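Local coordinates for RNase NGR3 (Nicotiana glutinosa, PDB 1VD3), which probably cleaves RNA as an endonuclease of the RNase T2 family and holds the nucleotide 2'-UMP in its active-site cleft, at residues Ala150-Glu162 with Gln175-Asp189. Numbering follows the deposited sequence.
Sequences AIEEGVGHSPYIE and QVYLCVDKTATDFID
Glu162 OE1 accepts two hydrogen bonds, from Tyr177 OH (2.6 Å) and Gln175 NE2 (2.8 Å), the donors arriving from opposite faces of the carboxylate plane. The extended glutamate, its CG anti to the backbone N (chi1 -178°), runs beside Gln175 with carboxylate and amide planes 77° apart. Gln175 turns its other amide atom, OE1, to ND1 of His43, a predicted active-site residue, an arrangement consistent with Glu162 acting behind Gln175 to set the amide that meets His43. The Glu162 side chain itself lies about 5 Å (nearest atoms) from the bound 2'-UMP. The Tyr177 ring receives the edge of Tyr160 on its face in a T-shaped stack, CD2 of Tyr160 lying 3.5 Å from CD1 of Tyr177. Beneath these side chains, paired backbone hydrogen bonds join Tyr160 to Tyr177 and Glu162 to Gln175 in antiparallel register. On the opposite face of the sheet, Ile161 CD1 and Pro159 CB pack on Val176. Beyond the strand pairing, His157 ND1 gives a nearly straight 2.8 Å hydrogen bond to Asp189 OD1, and Val155 CG1 sits over the Phe187 ring, 4.2 Å from its centroid. Strand 171-181 of the hairpin pairs with strand 10-16 on its other side, while helices 144-155, 125-131 and 109-123 cover its Val176 side.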
ATOM      1  N   ALA A 150      -9.037   3.617 -14.453  1.00 21.23           N
ATOM      2  CA  ALA A 150      -8.976   2.165 -14.548  1.00 22.50           C
ATOM      3  C   ALA A 150      -9.147   1.529 -13.172  1.00 24.16           C
ATOM      4  O   ALA A 150      -9.847   0.525 -13.019  1.00 23.10           O
ATOM      5  CB  ALA A 150      -7.653   1.737 -15.162  1.00 20.41           C
ATOM      6  N   ILE A 151      -8.496   2.106 -12.170  1.00 21.40           N
ATOM      7  CA  ILE A 151      -8.601   1.587 -10.812  1.00 21.52           C
ATOM      8  C   ILE A 151     -10.007   1.868 -10.289  1.00 22.28           C
ATOM      9  O   ILE A 151     -10.637   1.015  -9.660  1.00 22.64           O
ATOM     10  CB  ILE A 151      -7.563   2.256  -9.875  1.00 18.75           C
ATOM     11  CG1 ILE A 151      -6.150   1.838 -10.296  1.00 19.08           C
ATOM     12  CG2 ILE A 151      -7.839   1.869  -8.424  1.00 20.21           C
ATOM     13  CD1 ILE A 151      -5.039   2.531  -9.554  1.00 21.10           C
ATOM     14  N   GLU A 152     -10.494   3.070 -10.564  1.00 22.69           N
ATOM     15  CA  GLU A 152     -11.815   3.487 -10.125  1.00 28.23           C
ATOM     16  C   GLU A 152     -12.908   2.554 -10.641  1.00 31.72           C
ATOM     17  O   GLU A 152     -13.824   2.199  -9.903  1.00 30.92           O
ATOM     18  CB  GLU A 152     -12.074   4.925 -10.582  1.00 30.76           C
ATOM     19  CG  GLU A 152     -13.390   5.512 -10.126  1.00 36.51           C
ATOM     20  CD  GLU A 152     -13.460   7.007 -10.371  1.00 41.67           C
ATOM     21  OE1 GLU A 152     -13.162   7.441 -11.505  1.00 42.82           O
ATOM     22  OE2 GLU A 152     -13.814   7.749  -9.433  1.00 45.63           O
ATOM     23  N   GLU A 153     -12.812   2.144 -11.901  1.00 34.73           N
ATOM     24  CA  GLU A 153     -13.826   1.252 -12.452  1.00 39.99           C
ATOM     25  C   GLU A 153     -13.798  -0.110 -11.769  1.00 39.53           C
ATOM     26  O   GLU A 153     -14.847  -0.698 -11.501  1.00 42.53           O
ATOM     27  CB  GLU A 153     -13.637   1.055 -13.959  1.00 40.96           C
ATOM     28  CG  GLU A 153     -14.750   0.213 -14.575  1.00 50.08           C
ATOM     29  CD  GLU A 153     -14.563  -0.047 -16.055  1.00 53.14           C
ATOM     30  OE1 GLU A 153     -13.596  -0.747 -16.426  1.00 55.68           O
ATOM     31  OE2 GLU A 153     -15.389   0.450 -16.848  1.00 56.97           O
ATOM     32  N   GLY A 154     -12.596  -0.605 -11.489  1.00 37.29           N
ATOM     33  CA  GLY A 154     -12.453  -1.903 -10.854  1.00 35.81           C
ATOM     34  C   GLY A 154     -12.741  -1.936  -9.364  1.00 35.11           C
ATOM     35  O   GLY A 154     -13.134  -2.974  -8.829  1.00 38.32           O
ATOM     36  N   VAL A 155     -12.555  -0.808  -8.687  1.00 31.82           N
ATOM     37  CA  VAL A 155     -12.794  -0.738  -7.251  1.00 28.50           C
ATOM     38  C   VAL A 155     -14.122  -0.070  -6.904  1.00 28.27           C
ATOM     39  O   VAL A 155     -14.705  -0.339  -5.852  1.00 27.40           O
ATOM     40  CB  VAL A 155     -11.646   0.024  -6.539  1.00 31.67           C
ATOM     41  CG1 VAL A 155     -11.987   0.243  -5.074  1.00 30.46           C
ATOM     42  CG2 VAL A 155     -10.348  -0.764  -6.663  1.00 28.48           C
ATOM     43  N   GLY A 156     -14.598   0.801  -7.787  1.00 25.55           N
ATOM     44  CA  GLY A 156     -15.849   1.490  -7.539  1.00 27.37           C
ATOM     45  C   GLY A 156     -15.647   2.780  -6.766  1.00 25.20           C
ATOM     46  O   GLY A 156     -16.608   3.442  -6.380  1.00 25.31           O
ATOM     47  N   HIS A 157     -14.387   3.137  -6.536  1.00 24.90           N
ATOM     48  CA  HIS A 157     -14.047   4.356  -5.806  1.00 22.49           C
ATOM     49  C   HIS A 157     -12.751   4.896  -6.386  1.00 20.78           C
ATOM     50  O   HIS A 157     -11.908   4.131  -6.850  1.00 21.81           O
ATOM     51  CB  HIS A 157     -13.863   4.049  -4.319  1.00 22.68           C
ATOM     52  CG  HIS A 157     -15.058   3.405  -3.688  1.00 24.03           C
ATOM     53  ND1 HIS A 157     -16.173   4.120  -3.305  1.00 23.41           N
ATOM     54  CD2 HIS A 157     -15.333   2.107  -3.423  1.00 22.86           C
ATOM     55  CE1 HIS A 157     -17.085   3.286  -2.835  1.00 25.70           C
ATOM     56  NE2 HIS A 157     -16.601   2.059  -2.897  1.00 20.85           N
ATOM     57  N   SER A 158     -12.589   6.213  -6.368  1.00 20.10           N
ATOM     58  CA  SER A 158     -11.382   6.813  -6.916  1.00 22.60           C
ATOM     59  C   SER A 158     -10.190   6.735  -5.967  1.00 21.24           C
ATOM     60  O   SER A 158     -10.291   7.051  -4.778  1.00 20.47           O
ATOM     61  CB  SER A 158     -11.643   8.270  -7.311  1.00 24.82           C
ATOM     62  OG  SER A 158     -12.135   9.018  -6.218  1.00 35.57           O
ATOM     63  N   PRO A 159      -9.038   6.292  -6.487  1.00 20.28           N
ATOM     64  CA  PRO A 159      -7.829   6.183  -5.672  1.00 18.86           C
ATOM     65  C   PRO A 159      -7.067   7.500  -5.697  1.00 18.58           C
ATOM     66  O   PRO A 159      -7.369   8.387  -6.500  1.00 19.17           O
ATOM     67  CB  PRO A 159      -7.049   5.088  -6.381  1.00 20.44           C
ATOM     68  CG  PRO A 159      -7.330   5.403  -7.817  1.00 18.11           C
ATOM     69  CD  PRO A 159      -8.833   5.658  -7.804  1.00 18.81           C
ATOM     70  N   TYR A 160      -6.098   7.625  -4.800  1.00 16.00           N
ATOM     71  CA  TYR A 160      -5.233   8.796  -4.754  1.00 14.57           C
ATOM     72  C   TYR A 160      -3.883   8.212  -5.145  1.00 16.31           C
ATOM     73  O   TYR A 160      -3.457   7.207  -4.575  1.00 17.27           O
ATOM     74  CB  TYR A 160      -5.150   9.372  -3.343  1.00 17.10           C
ATOM     75  CG  TYR A 160      -4.006  10.347  -3.163  1.00 14.87           C
ATOM     76  CD1 TYR A 160      -4.102  11.664  -3.611  1.00 16.07           C
ATOM     77  CD2 TYR A 160      -2.816   9.943  -2.559  1.00 16.82           C
ATOM     78  CE1 TYR A 160      -3.036  12.557  -3.457  1.00 20.08           C
ATOM     79  CE2 TYR A 160      -1.749  10.820  -2.404  1.00 14.00           C
ATOM     80  CZ  TYR A 160      -1.865  12.124  -2.850  1.00 19.51           C
ATOM     81  OH  TYR A 160      -0.816  12.987  -2.673  1.00 21.22           O
ATOM     82  N   ILE A 161      -3.217   8.824  -6.117  1.00 14.62           N
ATOM     83  CA  ILE A 161      -1.929   8.318  -6.572  1.00 15.73           C
ATOM     84  C   ILE A 161      -0.762   9.157  -6.078  1.00 16.51           C
ATOM     85  O   ILE A 161      -0.746  10.376  -6.243  1.00 15.83           O
ATOM     86  CB  ILE A 161      -1.839   8.283  -8.119  1.00 13.74           C
ATOM     87  CG1 ILE A 161      -3.026   7.518  -8.711  1.00 17.34           C
ATOM     88  CG2 ILE A 161      -0.527   7.650  -8.543  1.00 14.61           C
ATOM     89  CD1 ILE A 161      -3.098   6.063  -8.307  1.00 16.08           C
ATOM     90  N   GLU A 162       0.213   8.493  -5.472  1.00 14.80           N
ATOM     91  CA  GLU A 162       1.408   9.165  -4.998  1.00 12.58           C
ATOM     92  C   GLU A 162       2.509   8.773  -5.967  1.00 15.20           C
ATOM     93  O   GLU A 162       2.671   7.593  -6.276  1.00 12.96           O
ATOM     94  CB  GLU A 162       1.782   8.692  -3.595  1.00 15.82           C
ATOM     95  CG  GLU A 162       3.007   9.395  -3.040  1.00 17.13           C
ATOM     96  CD  GLU A 162       3.413   8.859  -1.691  1.00 20.40           C
ATOM     97  OE1 GLU A 162       2.630   8.085  -1.100  1.00 19.78           O
ATOM     98  OE2 GLU A 162       4.510   9.218  -1.218  1.00 23.26           O
ATOM     99  N   GLN A 175       2.739   4.941  -4.981  1.00 12.77           N
ATOM    100  CA  GLN A 175       1.775   4.338  -4.069  1.00 13.62           C
ATOM    101  C   GLN A 175       0.338   4.667  -4.451  1.00 13.07           C
ATOM    102  O   GLN A 175       0.062   5.693  -5.072  1.00 14.77           O
ATOM    103  CB  GLN A 175       2.065   4.760  -2.622  1.00 13.72           C
ATOM    104  CG  GLN A 175       3.371   4.164  -2.103  1.00 14.78           C
ATOM    105  CD  GLN A 175       3.573   4.339  -0.612  1.00 14.42           C
ATOM    106  OE1 GLN A 175       4.036   3.424   0.067  1.00 16.07           O
ATOM    107  NE2 GLN A 175       3.241   5.517  -0.096  1.00 11.37           N
ATOM    108  N   VAL A 176      -0.573   3.772  -4.093  1.00 13.57           N
ATOM    109  CA  VAL A 176      -1.982   3.960  -4.398  1.00 10.91           C
ATOM    110  C   VAL A 176      -2.773   3.921  -3.105  1.00 11.83           C
ATOM    111  O   VAL A 176      -2.696   2.952  -2.348  1.00 12.22           O
ATOM    112  CB  VAL A 176      -2.509   2.850  -5.337  1.00 11.50           C
ATOM    113  CG1 VAL A 176      -3.995   3.062  -5.606  1.00 13.27           C
ATOM    114  CG2 VAL A 176      -1.727   2.870  -6.646  1.00 11.86           C
ATOM    115  N   TYR A 177      -3.527   4.986  -2.856  1.00 12.60           N
ATOM    116  CA  TYR A 177      -4.335   5.082  -1.648  1.00 12.90           C
ATOM    117  C   TYR A 177      -5.811   4.886  -1.948  1.00 13.40           C
ATOM    118  O   TYR A 177      -6.352   5.507  -2.858  1.00 14.04           O
ATOM    119  CB  TYR A 177      -4.179   6.462  -0.992  1.00 11.93           C
ATOM    120  CG  TYR A 177      -2.800   6.793  -0.460  1.00 10.70           C
ATOM    121  CD1 TYR A 177      -1.708   6.884  -1.314  1.00 13.21           C
ATOM    122  CD2 TYR A 177      -2.607   7.084   0.895  1.00 12.85           C
ATOM    123  CE1 TYR A 177      -0.455   7.260  -0.848  1.00 14.64           C
ATOM    124  CE2 TYR A 177      -1.355   7.466   1.375  1.00 14.20           C
ATOM    125  CZ  TYR A 177      -0.283   7.553   0.494  1.00 17.97           C
ATOM    126  OH  TYR A 177       0.964   7.936   0.941  1.00 20.03           O
ATOM    127  N   LEU A 178      -6.453   4.030  -1.163  1.00 14.71           N
ATOM    128  CA  LEU A 178      -7.886   3.782  -1.273  1.00 14.52           C
ATOM    129  C   LEU A 178      -8.393   3.865   0.162  1.00 17.24           C
ATOM    130  O   LEU A 178      -7.626   3.651   1.099  1.00 16.51           O
ATOM    131  CB  LEU A 178      -8.163   2.392  -1.856  1.00 14.09           C
ATOM    132  CG  LEU A 178      -7.918   2.238  -3.363  1.00 14.24           C
ATOM    133  CD1 LEU A 178      -8.039   0.780  -3.759  1.00 15.01           C
ATOM    134  CD2 LEU A 178      -8.927   3.084  -4.131  1.00 15.87           C
ATOM    135  N   CYS A 179      -9.667   4.191   0.347  1.00 15.13           N
ATOM    136  CA  CYS A 179     -10.210   4.284   1.693  1.00 13.67           C
ATOM    137  C   CYS A 179     -11.134   3.129   2.024  1.00 15.58           C
ATOM    138  O   CYS A 179     -11.844   2.623   1.156  1.00 14.38           O
ATOM    139  CB  CYS A 179     -10.929   5.624   1.882  1.00 16.21           C
ATOM    140  SG  CYS A 179      -9.713   6.976   1.917  1.00 16.91           S
ATOM    141  N   VAL A 180     -11.083   2.701   3.283  1.00 12.16           N
ATOM    142  CA  VAL A 180     -11.904   1.603   3.780  1.00 13.51           C
ATOM    143  C   VAL A 180     -12.655   2.128   5.000  1.00 14.96           C
ATOM    144  O   VAL A 180     -12.109   2.925   5.767  1.00 12.38           O
ATOM    145  CB  VAL A 180     -11.014   0.398   4.186  1.00 14.33           C
ATOM    146  CG1 VAL A 180     -11.853  -0.695   4.827  1.00 16.92           C
ATOM    147  CG2 VAL A 180     -10.288  -0.140   2.960  1.00 15.58           C
ATOM    148  N   ASP A 181     -13.901   1.699   5.188  1.00 15.13           N
ATOM    149  CA  ASP A 181     -14.666   2.182   6.337  1.00 16.26           C
ATOM    150  C   ASP A 181     -14.053   1.721   7.653  1.00 13.51           C
ATOM    151  O   ASP A 181     -13.303   0.742   7.697  1.00 14.63           O
ATOM    152  CB  ASP A 181     -16.124   1.725   6.263  1.00 19.04           C
ATOM    153  CG  ASP A 181     -16.307   0.304   6.726  1.00 19.74           C
ATOM    154  OD1 ASP A 181     -15.893  -0.620   5.998  1.00 23.35           O
ATOM    155  OD2 ASP A 181     -16.861   0.117   7.829  1.00 24.83           O
ATOM    156  N   LYS A 182     -14.386   2.422   8.733  1.00 15.24           N
ATOM    157  CA  LYS A 182     -13.826   2.110  10.045  1.00 18.08           C
ATOM    158  C   LYS A 182     -14.049   0.696  10.571  1.00 17.82           C
ATOM    159  O   LYS A 182     -13.313   0.250  11.447  1.00 17.17           O
ATOM    160  CB  LYS A 182     -14.314   3.128  11.082  1.00 17.51           C
ATOM    161  CG  LYS A 182     -15.803   3.078  11.371  1.00 21.25           C
ATOM    162  CD  LYS A 182     -16.190   4.078  12.456  1.00 24.70           C
ATOM    163  CE  LYS A 182     -16.048   5.510  11.975  1.00 30.63           C
ATOM    164  NZ  LYS A 182     -16.514   6.489  13.004  1.00 36.03           N
ATOM    165  N   THR A 183     -15.055  -0.011  10.062  1.00 18.57           N
ATOM    166  CA  THR A 183     -15.294  -1.379  10.525  1.00 19.68           C
ATOM    167  C   THR A 183     -14.520  -2.358   9.645  1.00 21.40           C
ATOM    168  O   THR A 183     -14.627  -3.574   9.811  1.00 22.45           O
ATOM    169  CB  THR A 183     -16.792  -1.770  10.478  1.00 20.45           C
ATOM    170  OG1 THR A 183     -17.228  -1.854   9.114  1.00 21.32           O
ATOM    171  CG2 THR A 183     -17.639  -0.747  11.221  1.00 21.83           C
ATOM    172  N   ALA A 184     -13.743  -1.819   8.710  1.00 19.51           N
ATOM    173  CA  ALA A 184     -12.947  -2.635   7.796  1.00 19.10           C
ATOM    174  C   ALA A 184     -13.835  -3.591   7.005  1.00 22.42           C
ATOM    175  O   ALA A 184     -13.441  -4.719   6.713  1.00 22.61           O
ATOM    176  CB  ALA A 184     -11.897  -3.428   8.576  1.00 16.82           C
ATOM    177  N   THR A 185     -15.031  -3.134   6.656  1.00 22.82           N
ATOM    178  CA  THR A 185     -15.957  -3.974   5.908  1.00 25.77           C
ATOM    179  C   THR A 185     -15.808  -3.833   4.398  1.00 24.65           C
ATOM    180  O   THR A 185     -15.816  -4.830   3.676  1.00 24.18           O
ATOM    181  CB  THR A 185     -17.411  -3.672   6.301  1.00 25.99           C
ATOM    182  OG1 THR A 185     -17.624  -4.056   7.666  1.00 28.73           O
ATOM    183  CG2 THR A 185     -18.381  -4.437   5.406  1.00 29.15           C
ATOM    184  N   ASP A 186     -15.666  -2.602   3.918  1.00 21.94           N
ATOM    185  CA  ASP A 186     -15.534  -2.392   2.482  1.00 24.99           C
ATOM    186  C   ASP A 186     -14.891  -1.054   2.115  1.00 22.10           C
ATOM    187  O   ASP A 186     -14.661  -0.197   2.970  1.00 20.27           O
ATOM    188  CB  ASP A 186     -16.919  -2.513   1.836  1.00 31.13           C
ATOM    189  CG  ASP A 186     -16.883  -2.366   0.326  1.00 37.20           C
ATOM    190  OD1 ASP A 186     -15.977  -2.944  -0.315  1.00 37.39           O
ATOM    191  OD2 ASP A 186     -17.775  -1.681  -0.221  1.00 41.07           O
ATOM    192  N   PHE A 187     -14.588  -0.892   0.834  1.00 21.91           N
ATOM    193  CA  PHE A 187     -14.000   0.344   0.342  1.00 21.00           C
ATOM    194  C   PHE A 187     -15.088   1.405   0.373  1.00 23.56           C
ATOM    195  O   PHE A 187     -16.267   1.102   0.184  1.00 24.07           O
ATOM    196  CB  PHE A 187     -13.505   0.175  -1.098  1.00 20.43           C
ATOM    197  CG  PHE A 187     -12.262  -0.665  -1.227  1.00 19.18           C
ATOM    198  CD1 PHE A 187     -12.270  -1.834  -1.989  1.00 20.39           C
ATOM    199  CD2 PHE A 187     -11.078  -0.278  -0.605  1.00 19.06           C
ATOM    200  CE1 PHE A 187     -11.114  -2.603  -2.129  1.00 17.17           C
ATOM    201  CE2 PHE A 187      -9.916  -1.042  -0.741  1.00 16.87           C
ATOM    202  CZ  PHE A 187      -9.938  -2.206  -1.504  1.00 18.00           C
ATOM    203  N   ILE A 188     -14.687   2.646   0.613  1.00 19.94           N
ATOM    204  CA  ILE A 188     -15.616   3.768   0.652  1.00 20.23           C
ATOM    205  C   ILE A 188     -14.965   4.918  -0.093  1.00 19.88           C
ATOM    206  O   ILE A 188     -13.790   4.841  -0.451  1.00 18.69           O
ATOM    207  CB  ILE A 188     -15.880   4.240   2.095  1.00 21.88           C
ATOM    208  CG1 ILE A 188     -14.553   4.583   2.777  1.00 16.45           C
ATOM    209  CG2 ILE A 188     -16.627   3.175   2.865  1.00 19.00           C
ATOM    210  CD1 ILE A 188     -14.706   5.324   4.089  1.00 23.27           C
ATOM    211  N   ASP A 189     -15.721   5.980  -0.346  1.00 18.88           N
ATOM    212  CA  ASP A 189     -15.136   7.135  -1.008  1.00 19.49           C
ATOM    213  C   ASP A 189     -14.299   7.821   0.066  1.00 20.51           C
ATOM    214  O   ASP A 189     -14.739   7.957   1.212  1.00 17.61           O
ATOM    215  CB  ASP A 189     -16.221   8.093  -1.516  1.00 25.39           C
ATOM    216  CG  ASP A 189     -17.086   7.477  -2.606  1.00 28.46           C
ATOM    217  OD1 ASP A 189     -16.527   6.907  -3.562  1.00 26.01           O
ATOM    218  OD2 ASP A 189     -18.329   7.570  -2.510  1.00 35.31           O
TER
HETATM  219  O   HOH W   1     -18.081  -0.560  -2.861  1.00 39.80           O
HETATM  220  O   HOH W   2     -14.524   7.904  -4.716  1.00 23.14           O